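Long-range contacts in MGS-M4 (Unidentified, PDB 4Q3M), which probably catalyses the reduction of carbonyl compounds as a member of the aldo-keto reductase family, although its substrate is not known: residues L102-H106 and T117-F121; N137-H142 and E268-V272; K203-H208 and F246-D252. All blocks are in the same frame, centred on the assembly; numbering follows the deposited sequence.

Contact 1 of 3, residues L102-H106 and T117-F121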
loop_
_atom_site.group_PDB
_atom_site.type_symbol
_atom_site.label_atom_id
_atom_site.label_comp_id
_atom_site.label_asym_id
_atom_site.label_seq_id
_atom_site.Cartn_x
_atom_site.Cartn_y
_atom_site.Cartn_z
ATOM N N LEU A 102 21.235 10.738 11.183
ATOM C CA LEU A 102 20.461 10.228 10.057
ATOM C C LEU A 102 19.413 11.236 9.597
ATOM O O LEU A 102 18.698 11.820 10.411
ATOM C CB LEU A 102 19.792 8.903 10.428
ATOM C CG LEU A 102 18.923 8.219 9.371
ATOM C CD1 LEU A 102 19.721 7.940 8.106
ATOM C CD2 LEU A 102 18.325 6.934 9.923
ATOM N N TYR A 103 19.330 11.437 8.286
ATOM C CA TYR A 103 18.347 12.348 7.710
ATOM C C TYR A 103 17.526 11.618 6.651
ATOM O O TYR A 103 18.081 11.020 5.729
ATOM C CB TYR A 103 19.037 13.575 7.111
ATOM C CG TYR A 103 18.140 14.784 6.972
ATOM C CD1 TYR A 103 17.283 15.160 7.997
ATOM C CD2 TYR A 103 18.167 15.564 5.824
ATOM C CE1 TYR A 103 16.465 16.269 7.877
ATOM C CE2 TYR A 103 17.353 16.677 5.695
ATOM C CZ TYR A 103 16.505 17.025 6.725
ATOM O OH TYR A 103 15.694 18.130 6.602
ATOM N N LEU A 104 16.205 11.666 6.788
ATOM C CA LEU A 104 15.321 10.896 5.919
ATOM C C LEU A 104 14.351 11.767 5.128
ATOM O O LEU A 104 13.917 12.820 5.598
ATOM C CB LEU A 104 14.520 9.882 6.742
ATOM C CG LEU A 104 15.278 8.890 7.625
ATOM C CD1 LEU A 104 14.298 8.050 8.431
ATOM C CD2 LEU A 104 16.180 8.002 6.790
ATOM N N ILE A 105 14.017 11.316 3.923
ATOM C CA ILE A 105 12.896 11.877 3.180
ATOM C C ILE A 105 11.624 11.237 3.721
ATOM O O ILE A 105 11.465 10.018 3.660
ATOM C CB ILE A 105 13.017 11.626 1.664
ATOM C CG1 ILE A 105 14.362 12.137 1.141
ATOM C CG2 ILE A 105 11.866 12.286 0.921
ATOM C CD1 ILE A 105 14.568 11.918 -0.344
ATOM N N HIS A 106 10.726 12.058 4.256
ATOM C CA HIS A 106 9.582 11.558 5.015
ATOM C C HIS A 106 8.583 10.782 4.155
ATOM O O HIS A 106 8.132 9.704 4.540
ATOM C CB HIS A 106 8.873 12.718 5.716
ATOM C CG HIS A 106 8.187 12.327 6.988
ATOM N ND1 HIS A 106 8.037 13.195 8.049
ATOM C CD2 HIS A 106 7.614 11.161 7.372
ATOM C CE1 HIS A 106 7.401 12.581 9.030
ATOM N NE2 HIS A 106 7.132 11.346 8.645
ATOM N N THR A 117 15.679 16.349 -3.907
ATOM C CA THR A 117 15.841 16.362 -2.461
ATOM C C THR A 117 17.060 15.572 -2.015
ATOM O O THR A 117 17.816 16.006 -1.144
ATOM C CB THR A 117 14.602 15.785 -1.769
ATOM O OG1 THR A 117 13.457 16.592 -2.073
ATOM C CG2 THR A 117 14.823 15.703 -0.287
ATOM N N TYR A 118 17.242 14.404 -2.617
ATOM C CA TYR A 118 18.319 13.509 -2.231
ATOM C C TYR A 118 19.681 14.067 -2.638
ATOM O O TYR A 118 20.680 13.834 -1.958
ATOM C CB TYR A 118 18.104 12.129 -2.845
ATOM C CG TYR A 118 18.887 11.037 -2.162
ATOM C CD1 TYR A 118 18.413 10.442 -1.000
ATOM C CD2 TYR A 118 20.099 10.603 -2.675
ATOM C CE1 TYR A 118 19.126 9.442 -0.370
ATOM C CE2 TYR A 118 20.819 9.605 -2.053
ATOM C CZ TYR A 118 20.329 9.028 -0.901
ATOM O OH TYR A 118 21.043 8.033 -0.278
ATOM N N ARG A 119 19.714 14.799 -3.747
ATOM C CA ARG A 119 20.934 15.473 -4.179
ATOM C C ARG A 119 21.397 16.450 -3.107
ATOM O O ARG A 119 22.595 16.629 -2.888
ATOM C CB ARG A 119 20.715 16.207 -5.503
ATOM C CG ARG A 119 20.715 15.309 -6.730
ATOM C CD ARG A 119 22.110 14.794 -7.044
ATOM N NE ARG A 119 22.130 13.977 -8.254
ATOM C CZ ARG A 119 22.048 12.651 -8.262
ATOM N NH1 ARG A 119 21.944 11.984 -7.121
ATOM N NH2 ARG A 119 22.072 11.991 -9.412
ATOM N N ALA A 120 20.434 17.076 -2.437
ATOM C CA ALA A 120 20.732 17.968 -1.327
ATOM C C ALA A 120 21.227 17.171 -0.125
ATOM O O ALA A 120 22.125 17.613 0.591
ATOM C CB ALA A 120 19.510 18.789 -0.959
ATOM N N PHE A 121 20.637 15.997 0.091
ATOM C CA PHE A 121 21.099 15.089 1.137
ATOM C C PHE A 121 22.552 14.705 0.884
ATOM O O PHE A 121 23.367 14.666 1.804
ATOM C CB PHE A 121 20.240 13.820 1.204
ATOM C CG PHE A 121 18.915 14.001 1.895
ATOM C CD1 PHE A 121 18.294 15.237 1.950
ATOM C CD2 PHE A 121 18.292 12.920 2.498
ATOM C CE1 PHE A 121 17.075 15.386 2.585
ATOM C CE2 PHE A 121 17.076 13.066 3.138
ATOM C CZ PHE A 121 16.467 14.301 3.179
#
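Y103 overlaps one face of the F121 ring with the CD2-CE2 side of its own ring, CE2 coming within 3.4 Å of F121 CE1. The ring centroids are 4.7 Å apart with the planes inclined by 37°, an oblique pairing, and Y103 CD2 sits over the rim of F121 rather than its centre. With CG anti to the backbone N (chi1 -158°), the Y103 ring is placed where its CD2 and CE2 lie over F121. From the other segment F121 drives its ring at the strand: its edge meets the backbone at L104 C, 3.6 Å from CE2, and the same CE2 lies 3.5 Å from I105 CG1. I105 continues the apolar seam. Its CD1 meets T117 CG2 tip to tip at 3.8 Å and touches the edge of the Y118 ring at CD1, 4.2 Å away. The hydroxyls of T117 and Y118 bond elsewhere: T117 OG1 to N113 O and G80 N, and Y118 OH to I152 O. This is the strand-helix half of a beta-alpha-beta unit of the TIM barrel, in which helix 111-126 follows strand 102-105, its 117-121 portion nearly antiparallel to the strand (173°), axes 9.7 Å apart, before strand 133-136 follows. I133 of that next strand touches both Y118 and F121, and T84 of helix 81-94 touches T117 and F121. A leucine in place of F121 would probably cost the Y103 ring its overlap with this aromatic face, though F88 would remain edge-to-face, and open a gap beside I105 and the L104 backbone. The side-chain atoms that meet are carbons and all the touching residues are buried, so strand and helix are held here by shape and the exclusion of water, not by directional bonds.

Contact 2 of 3, residues N137-H142 and E268-V272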
loop_
_atom_site.group_PDB
_atom_site.type_symbol
_atom_site.label_atom_id
_atom_site.label_comp_id
_atom_site.label_asym_id
_atom_site.label_seq_id
_atom_site.Cartn_x
_atom_site.Cartn_y
_atom_site.Cartn_z
ATOM N N ASN A 137 8.849 5.764 4.052
ATOM C CA ASN A 137 7.630 5.509 3.286
ATOM C C ASN A 137 7.893 5.377 1.788
ATOM O O ASN A 137 7.069 5.776 0.965
ATOM C CB ASN A 137 6.593 6.607 3.534
ATOM C CG ASN A 137 6.128 6.658 4.975
ATOM O OD1 ASN A 137 5.420 5.767 5.442
ATOM N ND2 ASN A 137 6.517 7.710 5.686
ATOM N N PHE A 138 9.048 4.821 1.441
ATOM C CA PHE A 138 9.376 4.546 0.050
ATOM C C PHE A 138 9.101 3.085 -0.278
ATOM O O PHE A 138 9.556 2.186 0.430
ATOM C CB PHE A 138 10.839 4.887 -0.243
ATOM C CG PHE A 138 11.062 6.314 -0.664
ATOM C CD1 PHE A 138 10.396 7.352 -0.032
ATOM C CD2 PHE A 138 11.945 6.616 -1.686
ATOM C CE1 PHE A 138 10.602 8.664 -0.417
ATOM C CE2 PHE A 138 12.157 7.927 -2.076
ATOM C CZ PHE A 138 11.485 8.951 -1.441
ATOM N N ASN A 139 8.348 2.849 -1.347
ATOM C CA ASN A 139 8.093 1.490 -1.800
ATOM C C ASN A 139 9.214 1.028 -2.725
ATOM O O ASN A 139 10.197 1.743 -2.915
ATOM C CB ASN A 139 6.738 1.394 -2.503
ATOM C CG ASN A 139 6.088 0.032 -2.329
ATOM O OD1 ASN A 139 6.752 -0.946 -1.984
ATOM N ND2 ASN A 139 4.783 -0.038 -2.569
ATOM N N VAL A 140 9.060 -0.161 -3.298
ATOM C CA VAL A 140 10.119 -0.774 -4.096
ATOM C C VAL A 140 10.515 0.064 -5.312
ATOM O O VAL A 140 11.696 0.341 -5.516
ATOM C CB VAL A 140 9.714 -2.184 -4.571
ATOM C CG1 VAL A 140 10.704 -2.707 -5.602
ATOM C CG2 VAL A 140 9.617 -3.134 -3.385
ATOM N N HIS A 141 9.535 0.476 -6.112
ATOM C CA HIS A 141 9.834 1.221 -7.333
ATOM C C HIS A 141 10.393 2.609 -7.031
ATOM O O HIS A 141 11.098 3.193 -7.855
ATOM C CB HIS A 141 8.594 1.327 -8.229
ATOM C CG HIS A 141 7.401 1.932 -7.558
ATOM N ND1 HIS A 141 6.626 1.241 -6.652
ATOM C CD2 HIS A 141 6.836 3.157 -7.679
ATOM C CE1 HIS A 141 5.642 2.018 -6.234
ATOM N NE2 HIS A 141 5.747 3.186 -6.843
ATOM N N HIS A 142 10.087 3.131 -5.848
ATOM C CA HIS A 142 10.680 4.386 -5.401
ATOM C C HIS A 142 12.158 4.179 -5.095
ATOM O O HIS A 142 12.998 5.018 -5.423
ATOM C CB HIS A 142 9.955 4.927 -4.168
ATOM C CG HIS A 142 8.487 5.129 -4.371
ATOM N ND1 HIS A 142 7.567 4.973 -3.357
ATOM C CD2 HIS A 142 7.778 5.477 -5.471
ATOM C CE1 HIS A 142 6.355 5.214 -3.823
ATOM N NE2 HIS A 142 6.455 5.521 -5.103
ATOM N N GLU A 268 -1.137 5.010 1.881
ATOM C CA GLU A 268 -0.541 4.223 0.808
ATOM C C GLU A 268 0.592 5.011 0.154
ATOM O O GLU A 268 0.492 6.227 -0.014
ATOM C CB GLU A 268 -1.604 3.832 -0.223
ATOM C CG GLU A 268 -1.274 2.588 -1.037
ATOM C CD GLU A 268 -0.290 2.859 -2.158
ATOM O OE1 GLU A 268 -0.347 3.958 -2.748
ATOM O OE2 GLU A 268 0.543 1.973 -2.447
ATOM N N PHE A 269 1.661 4.306 -0.205
ATOM C CA PHE A 269 2.904 4.917 -0.677
ATOM C C PHE A 269 2.724 5.954 -1.787
ATOM O O PHE A 269 3.432 6.961 -1.821
ATOM C CB PHE A 269 3.866 3.830 -1.170
ATOM C CG PHE A 269 4.216 2.804 -0.128
ATOM C CD1 PHE A 269 5.295 2.997 0.720
ATOM C CD2 PHE A 269 3.476 1.638 -0.010
ATOM C CE1 PHE A 269 5.622 2.051 1.674
ATOM C CE2 PHE A 269 3.799 0.688 0.942
ATOM C CZ PHE A 269 4.874 0.895 1.785
ATOM N N ASP A 270 1.779 5.709 -2.689
ATOM C CA ASP A 270 1.626 6.551 -3.873
ATOM C C ASP A 270 0.352 7.392 -3.869
ATOM O O ASP A 270 -0.119 7.813 -4.926
ATOM C CB ASP A 270 1.661 5.687 -5.135
ATOM C CG ASP A 270 3.067 5.268 -5.515
ATOM O OD1 ASP A 270 3.952 6.148 -5.576
ATOM O OD2 ASP A 270 3.287 4.062 -5.751
ATOM N N ASN A 271 -0.203 7.642 -2.688
ATOM C CA ASN A 271 -1.415 8.446 -2.579
ATOM C C ASN A 271 -1.295 9.552 -1.537
ATOM O O ASN A 271 -2.238 9.820 -0.791
ATOM C CB ASN A 271 -2.615 7.555 -2.255
ATOM C CG ASN A 271 -3.034 6.692 -3.428
ATOM O OD1 ASN A 271 -3.945 7.046 -4.177
ATOM N ND2 ASN A 271 -2.368 5.555 -3.597
ATOM N N VAL A 272 -0.133 10.197 -1.497
ATOM C CA VAL A 272 0.124 11.255 -0.528
ATOM C C VAL A 272 -0.057 12.639 -1.146
ATOM O O VAL A 272 0.743 13.069 -1.976
ATOM C CB VAL A 272 1.546 11.149 0.050
ATOM C CG1 VAL A 272 1.788 12.252 1.069
ATOM C CG2 VAL A 272 1.760 9.779 0.675
HETATM O O HOH W 1 5.260 7.730 0.279
HETATM O O HOH W 2 2.721 2.000 -3.749
#
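At the C-terminal mouth of the barrel, close to the subunit interface, D270 of the C-terminal tail offers its carboxylate to two histidines at the start of helix 140-149. H142 NE2 donates to D270 OD1 (2.6 Å); OD1 lies in the imidazole plane and is met on its syn side, somewhat out of the carboxylate plane, and ring and carboxylate planes stand 84° apart. H141 NE2 reaches D270 OD2 at 2.8 Å in a weak, bent bond. On the far side of its ring H142 ND1 accepts from N139 N (3.0 Å), which fixes the ring's rotation and is consistent with a proton on NE2; F108 stacks on this imidazole. The tail follows the aldo-keto reductase pattern of a TIM barrel whose C-terminal segment folds back over loops at the strand ends, here onto the residues after strand 133-136. F269 presents a ring face to N139, whose CB stands 4.0 Å from the centroid in a CH-pi contact, and its edge to N137 O, 3.3 Å from CD1. Water 1 links N137 O to F269 O, and water 2 accepts from N139 ND2 at 3.1 Å. D270 sits in a type I turn from E268 to N271, where E268 OE1 accepts from D270 N (2.8 Å) and N271 ND2 on opposite faces of its carboxylate. N271 OD1 bonds to N167 N of the second subunit.

Contact 3 of 3, residues K203-H208 and F246-D252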
loop_
_atom_site.group_PDB
_atom_site.type_symbol
_atom_site.label_atom_id
_atom_site.label_comp_id
_atom_site.label_asym_id
_atom_site.label_seq_id
_atom_site.Cartn_x
_atom_site.Cartn_y
_atom_site.Cartn_z
ATOM N N LYS A 203 -0.036 -15.426 23.811
ATOM C CA LYS A 203 0.440 -16.732 24.243
ATOM C C LYS A 203 1.956 -16.722 24.400
ATOM O O LYS A 203 2.469 -17.023 25.471
ATOM C CB LYS A 203 0.017 -17.828 23.256
ATOM C CG LYS A 203 1.023 -18.972 23.115
ATOM C CD LYS A 203 1.099 -19.493 21.688
ATOM C CE LYS A 203 2.147 -20.592 21.552
ATOM N NZ LYS A 203 3.539 -20.065 21.650
ATOM N N ILE A 204 2.672 -16.353 23.341
ATOM C CA ILE A 204 4.125 -16.487 23.341
ATOM C C ILE A 204 4.741 -15.541 24.375
ATOM O O ILE A 204 5.896 -15.706 24.769
ATOM C CB ILE A 204 4.709 -16.251 21.911
ATOM C CG1 ILE A 204 4.918 -14.770 21.581
ATOM C CG2 ILE A 204 3.859 -16.939 20.854
ATOM C CD1 ILE A 204 6.305 -14.274 21.924
ATOM N N ALA A 205 3.958 -14.562 24.821
ATOM C CA ALA A 205 4.368 -13.682 25.907
ATOM C C ALA A 205 4.418 -14.441 27.234
ATOM O O ALA A 205 5.153 -14.062 28.146
ATOM C CB ALA A 205 3.427 -12.491 26.009
ATOM N N LYS A 206 3.631 -15.509 27.333
ATOM C CA LYS A 206 3.655 -16.385 28.504
ATOM C C LYS A 206 4.988 -17.119 28.594
ATOM O O LYS A 206 5.473 -17.426 29.683
ATOM C CB LYS A 206 2.502 -17.398 28.446
ATOM C CG LYS A 206 2.956 -18.843 28.218
ATOM C CD LYS A 206 1.806 -19.811 27.974
ATOM C CE LYS A 206 1.067 -19.487 26.685
ATOM N NZ LYS A 206 -0.039 -20.442 26.398
ATOM N N LYS A 207 5.579 -17.378 27.435
ATOM C CA LYS A 207 6.734 -18.257 27.323
ATOM C C LYS A 207 8.005 -17.588 27.829
ATOM O O LYS A 207 8.890 -18.245 28.379
ATOM C CB LYS A 207 6.899 -18.695 25.868
ATOM C CG LYS A 207 8.040 -19.649 25.594
ATOM C CD LYS A 207 8.022 -20.054 24.131
ATOM C CE LYS A 207 9.236 -20.874 23.753
ATOM N NZ LYS A 207 9.219 -21.210 22.305
ATOM N N HIS A 208 8.080 -16.274 27.653
ATOM C CA HIS A 208 9.278 -15.527 28.006
ATOM C C HIS A 208 9.020 -14.538 29.140
ATOM O O HIS A 208 9.879 -13.714 29.457
ATOM C CB HIS A 208 9.818 -14.795 26.776
ATOM C CG HIS A 208 10.039 -15.689 25.595
ATOM N ND1 HIS A 208 11.098 -16.569 25.514
ATOM C CD2 HIS A 208 9.332 -15.846 24.450
ATOM C CE1 HIS A 208 11.036 -17.225 24.369
ATOM N NE2 HIS A 208 9.975 -16.805 23.705
ATOM N N PHE A 246 16.380 -11.673 26.528
ATOM C CA PHE A 246 15.764 -12.916 26.080
ATOM C C PHE A 246 15.800 -13.030 24.560
ATOM O O PHE A 246 16.195 -12.093 23.865
ATOM C CB PHE A 246 14.323 -13.018 26.587
ATOM C CG PHE A 246 13.329 -12.253 25.759
ATOM C CD1 PHE A 246 12.389 -12.922 24.992
ATOM C CD2 PHE A 246 13.334 -10.868 25.746
ATOM C CE1 PHE A 246 11.471 -12.224 24.229
ATOM C CE2 PHE A 246 12.419 -10.165 24.986
ATOM C CZ PHE A 246 11.486 -10.845 24.228
ATOM N N THR A 247 15.381 -14.184 24.052
ATOM C CA THR A 247 15.419 -14.454 22.620
ATOM C C THR A 247 14.152 -15.165 22.155
ATOM O O THR A 247 13.382 -15.675 22.968
ATOM C CB THR A 247 16.643 -15.312 22.247
ATOM O OG1 THR A 247 16.621 -15.598 20.843
ATOM C CG2 THR A 247 16.633 -16.619 23.025
ATOM N N LEU A 248 13.941 -15.191 20.843
ATOM C CA LEU A 248 12.796 -15.882 20.263
ATOM C C LEU A 248 13.262 -17.036 19.382
ATOM O O LEU A 248 14.042 -16.836 18.449
ATOM C CB LEU A 248 11.932 -14.913 19.454
ATOM C CG LEU A 248 11.279 -13.772 20.238
ATOM C CD1 LEU A 248 10.537 -12.833 19.302
ATOM C CD2 LEU A 248 10.343 -14.322 21.303
ATOM N N ASP A 249 12.787 -18.242 19.676
ATOM C CA ASP A 249 13.207 -19.422 18.928
ATOM C C ASP A 249 12.476 -19.537 17.595
ATOM O O ASP A 249 11.627 -18.706 17.266
ATOM C CB ASP A 249 13.006 -20.695 19.760
ATOM C CG ASP A 249 11.584 -20.851 20.275
ATOM O OD1 ASP A 249 10.625 -20.541 19.536
ATOM O OD2 ASP A 249 11.425 -21.296 21.431
ATOM N N GLU A 250 12.809 -20.578 16.839
ATOM C CA GLU A 250 12.270 -20.775 15.498
ATOM C C GLU A 250 10.750 -20.914 15.482
ATOM O O GLU A 250 10.078 -20.315 14.643
ATOM C CB GLU A 250 12.908 -22.008 14.851
ATOM C CG GLU A 250 12.226 -22.461 13.570
ATOM C CD GLU A 250 12.949 -23.613 12.901
ATOM O OE1 GLU A 250 13.812 -24.238 13.555
ATOM O OE2 GLU A 250 12.655 -23.895 11.720
ATOM N N GLU A 251 10.209 -21.699 16.411
ATOM C CA GLU A 251 8.771 -21.948 16.434
ATOM C C GLU A 251 8.006 -20.689 16.836
ATOM O O GLU A 251 6.857 -20.505 16.437
ATOM C CB GLU A 251 8.431 -23.109 17.376
ATOM C CG GLU A 251 8.064 -22.701 18.795
ATOM C CD GLU A 251 7.451 -23.841 19.585
ATOM O OE1 GLU A 251 6.686 -23.564 20.533
ATOM O OE2 GLU A 251 7.734 -25.012 19.257
ATOM N N ASP A 252 8.647 -19.823 17.617
ATOM C CA ASP A 252 8.057 -18.535 17.961
ATOM C C ASP A 252 7.944 -17.669 16.716
ATOM O O ASP A 252 6.885 -17.116 16.425
ATOM C CB ASP A 252 8.886 -17.812 19.027
ATOM C CG ASP A 252 8.676 -18.379 20.416
ATOM O OD1 ASP A 252 7.589 -18.937 20.677
ATOM O OD2 ASP A 252 9.597 -18.259 21.252
#
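D252 OD2 is gripped by two side chains of the opposing segment: H208 NE2 donates to it at 2.9 Å in a fairly straight bond (159°), and K207 NZ adds a weak one at 3.2 Å. The site lies at the periphery of the TIM barrel, where residues 203-208 meet the start of helix 250-257. The carboxylate oxygen lies in the H208 ring plane, whereas the imidazole nitrogen approaches from above the carboxylate plane. D249 is the N-cap of helix 250-257, its OD1 accepting from D252 N at 2.8 Å. With its chain fully extended, K207 brings NZ into a salt-bridge network with D249 and D252 and, at long range, E251; the positive charge would probably offset these clustered acids. Beside this polar cluster H208 CB packs 3.6 Å from F246 CD1, the two rings inclined obliquely by 47°. E222 of helix 212-222 secures the loop by accepting from L248 N and bonding to T247 OG1. L248 CD2 also lies 3.5 Å from H208 NE2 and 4.1 Å from I204 CD1.

How the contacts relate
Contacts 1, 2 and 3 follow one another in the order in which their first segments occur, but contact 3 is nested inside the long loop that contact 2 closes. Contacts 1 and 2 are neighbours, with centres about 16 Å apart: H106, just beyond strand 102-105, probably hydrogen-bonds through its O to N137 ND2, just beyond the adjacent parallel strand 133-136, and I105 packs on F138. Contact 3 lies across the chain's centre from contact 1, about 38 Å between centres, and 33 Å from contact 2, touching neither. Contacts 1 and 2 thus join neighbouring parts of the barrel, while contact 3 ties a distant peripheral helix pair.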